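PDB 1YT8: thiosulfate sulfurtransferase from Pseudomonas aeruginosa, which probably catalyses the transfer of sulfane sulfur from thiosulfate to cyanide, using a chain built from repeated rhodanese-like domains. Local coordinates for residues I167-G171 / A172-L176; E180-D184 / P185-V189; T382-A385 / D386-E390. All blocks are in the same frame, centred on the assembly; numbering follows the deposited sequence.

Interaction 1. Residues I167-G171 / A172-L176; sequences ISVPG and AELVL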
ATOM      1  N   ILE A 167      -9.189  15.686 -14.064  1.00 14.56           N
ATOM      2  CA  ILE A 167      -7.834  15.522 -14.590  1.00 14.03           C
ATOM      3  C   ILE A 167      -6.999  14.767 -13.563  1.00 12.81           C
ATOM      4  O   ILE A 167      -6.985  15.127 -12.391  1.00 13.89           O
ATOM      5  CB  ILE A 167      -7.178  16.899 -14.836  1.00 14.37           C
ATOM      6  CG1 ILE A 167      -8.043  17.713 -15.802  1.00 13.72           C
ATOM      7  CG2 ILE A 167      -5.752  16.716 -15.375  1.00 14.84           C
ATOM      8  CD1 ILE A 167      -7.702  19.191 -15.852  1.00 16.41           C
ATOM      9  N   SER A 168      -6.302  13.723 -13.998  1.00 13.10           N
ATOM     10  CA  SER A 168      -5.477  12.943 -13.087  1.00 12.50           C
ATOM     11  C   SER A 168      -4.223  13.693 -12.639  1.00 13.00           C
ATOM     12  O   SER A 168      -3.378  14.062 -13.457  1.00 13.48           O
ATOM     13  CB  SER A 168      -5.071  11.623 -13.744  1.00 11.71           C
ATOM     14  OG  SER A 168      -4.141  10.923 -12.933  1.00 15.74           O
ATOM     15  N   VAL A 169      -4.118  13.928 -11.334  1.00 11.75           N
ATOM     16  CA  VAL A 169      -2.962  14.606 -10.756  1.00 11.01           C
ATOM     17  C   VAL A 169      -2.704  13.973  -9.389  1.00 12.77           C
ATOM     18  O   VAL A 169      -3.128  14.505  -8.356  1.00 14.43           O
ATOM     19  CB  VAL A 169      -3.205  16.127 -10.568  1.00 11.87           C
ATOM     20  CG1 VAL A 169      -1.902  16.812 -10.151  1.00 11.89           C
ATOM     21  CG2 VAL A 169      -3.741  16.745 -11.851  1.00 12.57           C
ATOM     22  N   PRO A 170      -2.013  12.820  -9.367  1.00 12.91           N
ATOM     23  CA  PRO A 170      -1.696  12.105  -8.127  1.00 15.59           C
ATOM     24  C   PRO A 170      -1.202  13.035  -7.021  1.00 15.23           C
ATOM     25  O   PRO A 170      -0.444  13.972  -7.272  1.00 18.09           O
ATOM     26  CB  PRO A 170      -0.639  11.100  -8.573  1.00 14.65           C
ATOM     27  CG  PRO A 170      -1.085  10.767  -9.963  1.00 16.02           C
ATOM     28  CD  PRO A 170      -1.405  12.141 -10.524  1.00 14.65           C
ATOM     29  N   GLY A 171      -1.649  12.750  -5.802  1.00 15.79           N
ATOM     30  CA  GLY A 171      -1.317  13.542  -4.627  1.00 16.39           C
ATOM     31  C   GLY A 171      -0.071  14.410  -4.559  1.00 15.84           C
ATOM     32  O   GLY A 171      -0.172  15.626  -4.379  1.00 14.23           O
ATOM     33  N   ALA A 172       1.104  13.801  -4.681  1.00 14.86           N
ATOM     34  CA  ALA A 172       2.347  14.562  -4.589  1.00 14.76           C
ATOM     35  C   ALA A 172       2.587  15.515  -5.755  1.00 12.85           C
ATOM     36  O   ALA A 172       3.376  16.448  -5.637  1.00 14.98           O
ATOM     37  CB  ALA A 172       3.530  13.614  -4.438  1.00 13.95           C
ATOM     38  N   GLU A 173       1.903  15.288  -6.871  1.00 14.98           N
ATOM     39  CA  GLU A 173       2.057  16.125  -8.057  1.00 13.77           C
ATOM     40  C   GLU A 173       1.262  17.435  -7.988  1.00 13.74           C
ATOM     41  O   GLU A 173       1.536  18.369  -8.736  1.00 12.72           O
ATOM     42  CB  GLU A 173       1.609  15.358  -9.310  1.00 15.52           C
ATOM     43  CG  GLU A 173       2.295  14.014  -9.561  1.00 17.35           C
ATOM     44  CD  GLU A 173       3.771  14.143  -9.914  1.00 17.21           C
ATOM     45  OE1 GLU A 173       4.165  15.186 -10.480  1.00 16.83           O
ATOM     46  OE2 GLU A 173       4.533  13.189  -9.646  1.00 16.63           O
ATOM     47  N   LEU A 174       0.283  17.507  -7.093  1.00 13.44           N
ATOM     48  CA  LEU A 174      -0.566  18.694  -6.984  1.00 13.05           C
ATOM     49  C   LEU A 174       0.138  20.048  -6.908  1.00 12.85           C
ATOM     50  O   LEU A 174      -0.101  20.919  -7.747  1.00 14.72           O
ATOM     51  CB  LEU A 174      -1.532  18.532  -5.804  1.00 13.77           C
ATOM     52  CG  LEU A 174      -2.623  17.473  -6.040  1.00 10.86           C
ATOM     53  CD1 LEU A 174      -3.332  17.169  -4.736  1.00 13.37           C
ATOM     54  CD2 LEU A 174      -3.620  17.976  -7.086  1.00  9.31           C
ATOM     55  N   VAL A 175       1.001  20.238  -5.917  1.00 12.08           N
ATOM     56  CA  VAL A 175       1.698  21.513  -5.779  1.00 12.30           C
ATOM     57  C   VAL A 175       2.626  21.783  -6.963  1.00 12.49           C
ATOM     58  O   VAL A 175       2.823  22.933  -7.363  1.00 15.99           O
ATOM     59  CB  VAL A 175       2.500  21.549  -4.457  1.00 12.48           C
ATOM     60  CG1 VAL A 175       3.295  22.844  -4.347  1.00 14.46           C
ATOM     61  CG2 VAL A 175       1.537  21.429  -3.283  1.00 12.53           C
ATOM     62  N   LEU A 176       3.175  20.720  -7.540  1.00 12.49           N
ATOM     63  CA  LEU A 176       4.085  20.854  -8.675  1.00 13.71           C
ATOM     64  C   LEU A 176       3.412  21.197 -10.008  1.00 15.47           C
ATOM     65  O   LEU A 176       3.958  21.967 -10.798  1.00 17.41           O
ATOM     66  CB  LEU A 176       4.889  19.563  -8.857  1.00 14.38           C
ATOM     67  CG  LEU A 176       5.893  19.493 -10.020  1.00 15.49           C
ATOM     68  CD1 LEU A 176       7.051  20.451  -9.769  1.00 12.78           C
ATOM     69  CD2 LEU A 176       6.423  18.070 -10.155  1.00 13.65           C
TER
HETATM   70  O   HOH W   1       2.087  18.208  -3.918  1.00 19.21           O
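A local turn contact joins Val169 and Pro170 to Glu173 and Leu174, where the chain leaves edge strand 167-168 and winds into helix 174-181. Glu173 N donates to Pro170 O at 2.7 Å, with the donor tilted 24° from the carbonyl plane. A weak second bond runs from Leu174 N to Gly171 O at 3.3 Å, and together the two bend the backbone toward helix 174-181. Val169 CG1 meets Leu174 CD2 at 3.7 Å, the two side chains crossing at a slant. Val169 has CG1 anti to the backbone N (chi1 -172°), which turns that methyl to the leucine and also brings it 3.9 Å from Glu173 CB. In this parallel five-stranded sheet of the rhodanese fold, both Val169 and Leu174 rest on Leu150 of the neighbouring strand 147-151, within the hydrophobic layer between sheet and helix. Glu173 lays CB against Pro170 O at 3.2 Å, then bends at chi2 (-68°) and carries its carboxylate off to salt bridges with Arg177 and Arg334. A water bridges the turn, accepting from Val175 N at 3.0 Å and donating weakly to the carbonyl oxygens of Gly171 and Ala172.

Interaction 2. Residues E180-D184 / P185-V189; sequences ELAPD and PRTRV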
ATOM      1  N   GLU A 180       0.229  25.077 -13.936  1.00 20.49           N
ATOM      2  CA  GLU A 180       0.063  24.822 -15.368  1.00 20.04           C
ATOM      3  C   GLU A 180      -1.374  24.410 -15.698  1.00 18.03           C
ATOM      4  O   GLU A 180      -1.829  24.573 -16.828  1.00 16.22           O
ATOM      5  CB  GLU A 180       1.014  23.707 -15.823  1.00 22.84           C
ATOM      6  CG  GLU A 180       2.492  23.938 -15.519  1.00 28.52           C
ATOM      7  CD  GLU A 180       3.269  24.537 -16.684  1.00 31.31           C
ATOM      8  OE1 GLU A 180       3.064  24.097 -17.836  1.00 31.78           O
ATOM      9  OE2 GLU A 180       4.107  25.434 -16.442  1.00 34.35           O
ATOM     10  N   LEU A 181      -2.083  23.865 -14.716  1.00 16.73           N
ATOM     11  CA  LEU A 181      -3.461  23.431 -14.933  1.00 16.47           C
ATOM     12  C   LEU A 181      -4.477  24.509 -14.555  1.00 15.33           C
ATOM     13  O   LEU A 181      -5.607  24.506 -15.046  1.00 16.23           O
ATOM     14  CB  LEU A 181      -3.736  22.148 -14.141  1.00 16.62           C
ATOM     15  CG  LEU A 181      -2.908  20.929 -14.562  1.00 15.96           C
ATOM     16  CD1 LEU A 181      -3.191  19.769 -13.622  1.00 18.90           C
ATOM     17  CD2 LEU A 181      -3.238  20.542 -15.995  1.00 18.90           C
ATOM     18  N   ALA A 182      -4.065  25.430 -13.688  1.00 15.92           N
ATOM     19  CA  ALA A 182      -4.930  26.519 -13.243  1.00 15.26           C
ATOM     20  C   ALA A 182      -4.112  27.808 -13.123  1.00 15.43           C
ATOM     21  O   ALA A 182      -3.978  28.377 -12.036  1.00 14.30           O
ATOM     22  CB  ALA A 182      -5.558  26.166 -11.899  1.00 15.65           C
ATOM     23  N   PRO A 183      -3.565  28.291 -14.252  1.00 16.12           N
ATOM     24  CA  PRO A 183      -2.752  29.514 -14.279  1.00 16.75           C
ATOM     25  C   PRO A 183      -3.460  30.792 -13.834  1.00 16.17           C
ATOM     26  O   PRO A 183      -2.833  31.688 -13.269  1.00 17.01           O
ATOM     27  CB  PRO A 183      -2.276  29.579 -15.733  1.00 15.26           C
ATOM     28  CG  PRO A 183      -3.396  28.916 -16.488  1.00 16.27           C
ATOM     29  CD  PRO A 183      -3.707  27.722 -15.605  1.00 15.79           C
ATOM     30  N   ASP A 184      -4.761  30.876 -14.090  1.00 16.45           N
ATOM     31  CA  ASP A 184      -5.537  32.049 -13.702  1.00 17.42           C
ATOM     32  C   ASP A 184      -5.870  31.932 -12.212  1.00 17.21           C
ATOM     33  O   ASP A 184      -6.487  30.959 -11.781  1.00 17.91           O
ATOM     34  CB  ASP A 184      -6.831  32.110 -14.519  1.00 17.07           C
ATOM     35  CG  ASP A 184      -7.499  33.472 -14.460  1.00 20.50           C
ATOM     36  OD1 ASP A 184      -7.567  34.063 -13.363  1.00 19.67           O
ATOM     37  OD2 ASP A 184      -7.969  33.946 -15.516  1.00 18.71           O
ATOM     38  N   PRO A 185      -5.464  32.922 -11.405  1.00 18.05           N
ATOM     39  CA  PRO A 185      -5.752  32.873  -9.966  1.00 18.11           C
ATOM     40  C   PRO A 185      -7.241  32.810  -9.632  1.00 18.37           C
ATOM     41  O   PRO A 185      -7.619  32.412  -8.529  1.00 19.86           O
ATOM     42  CB  PRO A 185      -5.081  34.141  -9.438  1.00 18.26           C
ATOM     43  CG  PRO A 185      -5.171  35.077 -10.600  1.00 19.77           C
ATOM     44  CD  PRO A 185      -4.798  34.185 -11.765  1.00 16.19           C
ATOM     45  N   ARG A 186      -8.090  33.196 -10.581  1.00 17.53           N
ATOM     46  CA  ARG A 186      -9.535  33.163 -10.359  1.00 18.98           C
ATOM     47  C   ARG A 186     -10.096  31.745 -10.508  1.00 19.01           C
ATOM     48  O   ARG A 186     -11.164  31.436  -9.979  1.00 18.95           O
ATOM     49  CB  ARG A 186     -10.248  34.090 -11.350  1.00 23.36           C
ATOM     50  CG  ARG A 186      -9.899  35.561 -11.206  1.00 27.25           C
ATOM     51  CD  ARG A 186     -10.461  36.363 -12.370  1.00 30.63           C
ATOM     52  NE  ARG A 186      -9.945  35.884 -13.652  1.00 34.82           N
ATOM     53  CZ  ARG A 186     -10.264  36.404 -14.834  1.00 36.19           C
ATOM     54  NH1 ARG A 186     -11.103  37.429 -14.907  1.00 37.82           N
ATOM     55  NH2 ARG A 186      -9.745  35.899 -15.943  1.00 37.30           N
ATOM     56  N   THR A 187      -9.372  30.891 -11.226  1.00 17.51           N
ATOM     57  CA  THR A 187      -9.803  29.509 -11.456  1.00 16.48           C
ATOM     58  C   THR A 187      -9.875  28.689 -10.171  1.00 15.99           C
ATOM     59  O   THR A 187      -8.889  28.577  -9.434  1.00 14.79           O
ATOM     60  CB  THR A 187      -8.849  28.778 -12.435  1.00 16.61           C
ATOM     61  OG1 THR A 187      -8.831  29.466 -13.689  1.00 15.19           O
ATOM     62  CG2 THR A 187      -9.307  27.341 -12.670  1.00 16.10           C
ATOM     63  N   ARG A 188     -11.044  28.113  -9.905  1.00 14.81           N
ATOM     64  CA  ARG A 188     -11.217  27.284  -8.719  1.00 15.67           C
ATOM     65  C   ARG A 188     -10.497  25.962  -8.929  1.00 14.56           C
ATOM     66  O   ARG A 188     -10.481  25.423 -10.036  1.00 12.82           O
ATOM     67  CB  ARG A 188     -12.694  26.977  -8.467  1.00 19.91           C
ATOM     68  CG  ARG A 188     -13.582  28.186  -8.294  1.00 25.34           C
ATOM     69  CD  ARG A 188     -14.927  27.780  -7.717  1.00 28.77           C
ATOM     70  NE  ARG A 188     -14.742  27.105  -6.441  1.00 33.89           N
ATOM     71  CZ  ARG A 188     -15.542  27.242  -5.391  1.00 32.19           C
ATOM     72  NH1 ARG A 188     -16.601  28.036  -5.448  1.00 32.70           N
ATOM     73  NH2 ARG A 188     -15.266  26.589  -4.275  1.00 31.06           N
ATOM     74  N   VAL A 189      -9.903  25.443  -7.861  1.00 14.32           N
ATOM     75  CA  VAL A 189      -9.223  24.160  -7.920  1.00 13.07           C
ATOM     76  C   VAL A 189      -9.948  23.259  -6.935  1.00 14.37           C
ATOM     77  O   VAL A 189     -10.056  23.572  -5.744  1.00 14.84           O
ATOM     78  CB  VAL A 189      -7.727  24.278  -7.547  1.00 12.69           C
ATOM     79  CG1 VAL A 189      -7.095  22.887  -7.440  1.00 13.50           C
ATOM     80  CG2 VAL A 189      -6.997  25.083  -8.614  1.00 13.56           C
TER
HETATM   81  O   HOH W   2      -6.775  28.911 -15.245  1.00 16.67           O
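The backbone leaves helix 174-181 at Ala182 and reverses through a type I beta turn from Asp184 to Thr187, closed by a 2.9 Å hydrogen bond from Thr187 N to Asp184 O. This is the helix-to-strand connection of a rhodanese-like alpha/beta domain, delivering the chain into strand 188-192, the middle strand of the parallel five-stranded sheet. On the outer side of the turn, Arg186 grips the Asp184 carboxylate side-on in a bidentate salt bridge. NH2 meets the syn lone pair of OD2 at 2.7 Å in a nearly straight bond (169°), while NE reaches OD1 at 3.0 Å on its syn side. The carboxylate and guanidinium planes are only 20° apart, and a bend at chi3 (-59°) brings the guanidinium edge back to the aspartate two residues earlier. Asp184 OD1 also accepts from Arg186 N, on the anti side, so a single residue holds the carboxylate by three nitrogens and fixes its rotation. The inner side of the connection is apolar: Ala182 CB lies 3.7 Å from Val189 CG2 and 4.0 Å from Thr187 CG2, and Val189 continues this surface onto Val148 and Leu150 of strand 147-151. One water accepts from Asp184 N and lies 2.6 Å from Thr187 OG1.

Interaction 3. Residues T382-A385 / D386-E390; sequences TTLA and DWLGE
The segments lie on helix 381-387, and three successive i to i+4 hydrogen bonds tie them together before a type I beta turn from Trp387 to Glu390 leads the chain off. These bonds shorten along the chain, from 3.2 Å between Asp386 N and Thr382 O to 2.9 Å between Leu388 N and Leu384 O; between them, Trp387 N meets Thr383 O in the carbonyl plane. On one flank Thr383 and Trp387 extend alongside each other in the same direction, with Thr383 CG2 3.8 Å from Trp387 NE1. With OG1 beside the backbone N (chi1 -61°), the threonine methyl CG2 falls on the opposite side from that N and faces the pyrrole part of the indole. Helix 381-387 packs on the parallel sheet of a rhodanese-like domain, between end strand 378-379 and strand 393-397 in sequence. There the indole meets Phe459 edge-to-face and Arg432 in a cation-pi contact. Leu384 and Leu388 meet one turn apart, CG of the first 4.0 Å from CD1 of the second, and both also touch Trp468 of helix 464-470. On the exposed flank a water donates to Thr382 O at 2.7 Å and, weakly, to Asp386 OD2, linking the aspartate to the first carbonyl of the segment.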
ATOM      1  N   THR A 382       4.909 -27.519 -21.291  1.00 23.77           N
ATOM      2  CA  THR A 382       4.484 -28.555 -22.229  1.00 22.63           C
ATOM      3  C   THR A 382       4.448 -29.936 -21.576  1.00 21.34           C
ATOM      4  O   THR A 382       3.627 -30.778 -21.931  1.00 19.45           O
ATOM      5  CB  THR A 382       5.397 -28.601 -23.478  1.00 23.97           C
ATOM      6  OG1 THR A 382       6.754 -28.823 -23.081  1.00 26.18           O
ATOM      7  CG2 THR A 382       5.309 -27.289 -24.247  1.00 26.05           C
ATOM      8  N   THR A 383       5.343 -30.174 -20.623  1.00 21.67           N
ATOM      9  CA  THR A 383       5.367 -31.457 -19.929  1.00 20.54           C
ATOM     10  C   THR A 383       4.139 -31.533 -19.029  1.00 18.91           C
ATOM     11  O   THR A 383       3.485 -32.569 -18.940  1.00 19.49           O
ATOM     12  CB  THR A 383       6.631 -31.603 -19.069  1.00 20.74           C
ATOM     13  OG1 THR A 383       7.786 -31.548 -19.914  1.00 21.79           O
ATOM     14  CG2 THR A 383       6.621 -32.931 -18.317  1.00 21.39           C
ATOM     15  N   LEU A 384       3.827 -30.426 -18.365  1.00 17.93           N
ATOM     16  CA  LEU A 384       2.664 -30.384 -17.490  1.00 17.82           C
ATOM     17  C   LEU A 384       1.401 -30.667 -18.299  1.00 16.54           C
ATOM     18  O   LEU A 384       0.516 -31.392 -17.850  1.00 17.41           O
ATOM     19  CB  LEU A 384       2.540 -29.017 -16.813  1.00 16.70           C
ATOM     20  CG  LEU A 384       1.256 -28.843 -15.991  1.00 18.81           C
ATOM     21  CD1 LEU A 384       1.187 -29.919 -14.915  1.00 17.34           C
ATOM     22  CD2 LEU A 384       1.214 -27.452 -15.372  1.00 18.21           C
ATOM     23  N   ALA A 385       1.321 -30.086 -19.490  1.00 20.10           N
ATOM     24  CA  ALA A 385       0.161 -30.295 -20.350  1.00 20.26           C
ATOM     25  C   ALA A 385      -0.021 -31.792 -20.594  1.00 21.39           C
ATOM     26  O   ALA A 385      -1.136 -32.311 -20.511  1.00 21.23           O
ATOM     27  CB  ALA A 385       0.343 -29.553 -21.675  1.00 21.10           C
ATOM     28  N   ASP A 386       1.078 -32.485 -20.884  1.00 22.93           N
ATOM     29  CA  ASP A 386       1.027 -33.928 -21.111  1.00 24.29           C
ATOM     30  C   ASP A 386       0.504 -34.640 -19.867  1.00 23.29           C
ATOM     31  O   ASP A 386      -0.392 -35.478 -19.954  1.00 22.44           O
ATOM     32  CB  ASP A 386       2.417 -34.460 -21.475  1.00 29.89           C
ATOM     33  CG  ASP A 386       2.770 -34.222 -22.932  1.00 33.73           C
ATOM     34  OD1 ASP A 386       3.964 -34.340 -23.286  1.00 38.96           O
ATOM     35  OD2 ASP A 386       1.854 -33.926 -23.731  1.00 38.22           O
ATOM     36  N   TRP A 387       1.065 -34.303 -18.709  1.00 23.03           N
ATOM     37  CA  TRP A 387       0.643 -34.902 -17.445  1.00 22.88           C
ATOM     38  C   TRP A 387      -0.863 -34.767 -17.232  1.00 22.97           C
ATOM     39  O   TRP A 387      -1.528 -35.717 -16.822  1.00 22.24           O
ATOM     40  CB  TRP A 387       1.367 -34.227 -16.274  1.00 24.91           C
ATOM     41  CG  TRP A 387       2.775 -34.699 -16.046  1.00 26.67           C
ATOM     42  CD1 TRP A 387       3.590 -35.333 -16.942  1.00 26.33           C
ATOM     43  CD2 TRP A 387       3.539 -34.550 -14.843  1.00 26.73           C
ATOM     44  NE1 TRP A 387       4.814 -35.589 -16.369  1.00 25.06           N
ATOM     45  CE2 TRP A 387       4.810 -35.120 -15.083  1.00 26.46           C
ATOM     46  CE3 TRP A 387       3.272 -33.990 -13.585  1.00 28.01           C
ATOM     47  CZ2 TRP A 387       5.816 -35.147 -14.108  1.00 27.26           C
ATOM     48  CZ3 TRP A 387       4.273 -34.014 -12.615  1.00 28.25           C
ATOM     49  CH2 TRP A 387       5.531 -34.592 -12.885  1.00 28.65           C
ATOM     50  N   LEU A 388      -1.391 -33.577 -17.503  1.00 23.06           N
ATOM     51  CA  LEU A 388      -2.813 -33.308 -17.323  1.00 23.12           C
ATOM     52  C   LEU A 388      -3.714 -34.104 -18.263  1.00 25.40           C
ATOM     53  O   LEU A 388      -4.940 -34.063 -18.136  1.00 23.68           O
ATOM     54  CB  LEU A 388      -3.079 -31.807 -17.479  1.00 24.12           C
ATOM     55  CG  LEU A 388      -2.452 -30.940 -16.380  1.00 24.31           C
ATOM     56  CD1 LEU A 388      -2.653 -29.463 -16.692  1.00 25.14           C
ATOM     57  CD2 LEU A 388      -3.081 -31.293 -15.039  1.00 23.35           C
ATOM     58  N   GLY A 389      -3.104 -34.825 -19.198  1.00 25.86           N
ATOM     59  CA  GLY A 389      -3.870 -35.628 -20.136  1.00 28.28           C
ATOM     60  C   GLY A 389      -4.438 -36.871 -19.472  1.00 29.25           C
ATOM     61  O   GLY A 389      -5.277 -37.566 -20.046  1.00 29.97           O
ATOM     62  N   GLU A 390      -3.970 -37.150 -18.261  1.00 29.21           N
ATOM     63  CA  GLU A 390      -4.425 -38.299 -17.486  1.00 30.52           C
ATOM     64  C   GLU A 390      -4.679 -37.824 -16.061  1.00 29.83           C
ATOM     65  O   GLU A 390      -4.071 -36.855 -15.609  1.00 30.73           O
ATOM     66  CB  GLU A 390      -3.350 -39.389 -17.459  1.00 33.74           C
ATOM     67  CG  GLU A 390      -2.906 -39.892 -18.823  1.00 38.91           C
ATOM     68  CD  GLU A 390      -4.040 -40.510 -19.614  1.00 41.66           C
ATOM     69  OE1 GLU A 390      -4.745 -41.382 -19.058  1.00 43.48           O
ATOM     70  OE2 GLU A 390      -4.223 -40.130 -20.792  1.00 43.52           O
TER
HETATM   71  O   HOH W   3       2.487 -31.332 -24.291  1.00 29.51           O

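How the interactions relate
Interactions 1 and 2 belong to one rhodanese-like domain and follow each other along the chain: interaction 1 enters helix 174-181, and interaction 2 leaves it for strand 188-192. Their centres are about 14 Å apart, and they touch where Val169 CG2 packs against Leu181 CD1 at 3.5 Å. Together they form the two ends of the helical crossover from edge strand 167-168 to the middle of the same sheet. Interaction 3 comes much later, in another rhodanese-like domain whose sheet has the same 1-5-4-2-3 strand order. Its centre is about 50 Å from that of interaction 1 and about 62 Å from that of interaction 2, so the contacts sample separate copies of a repeated fold.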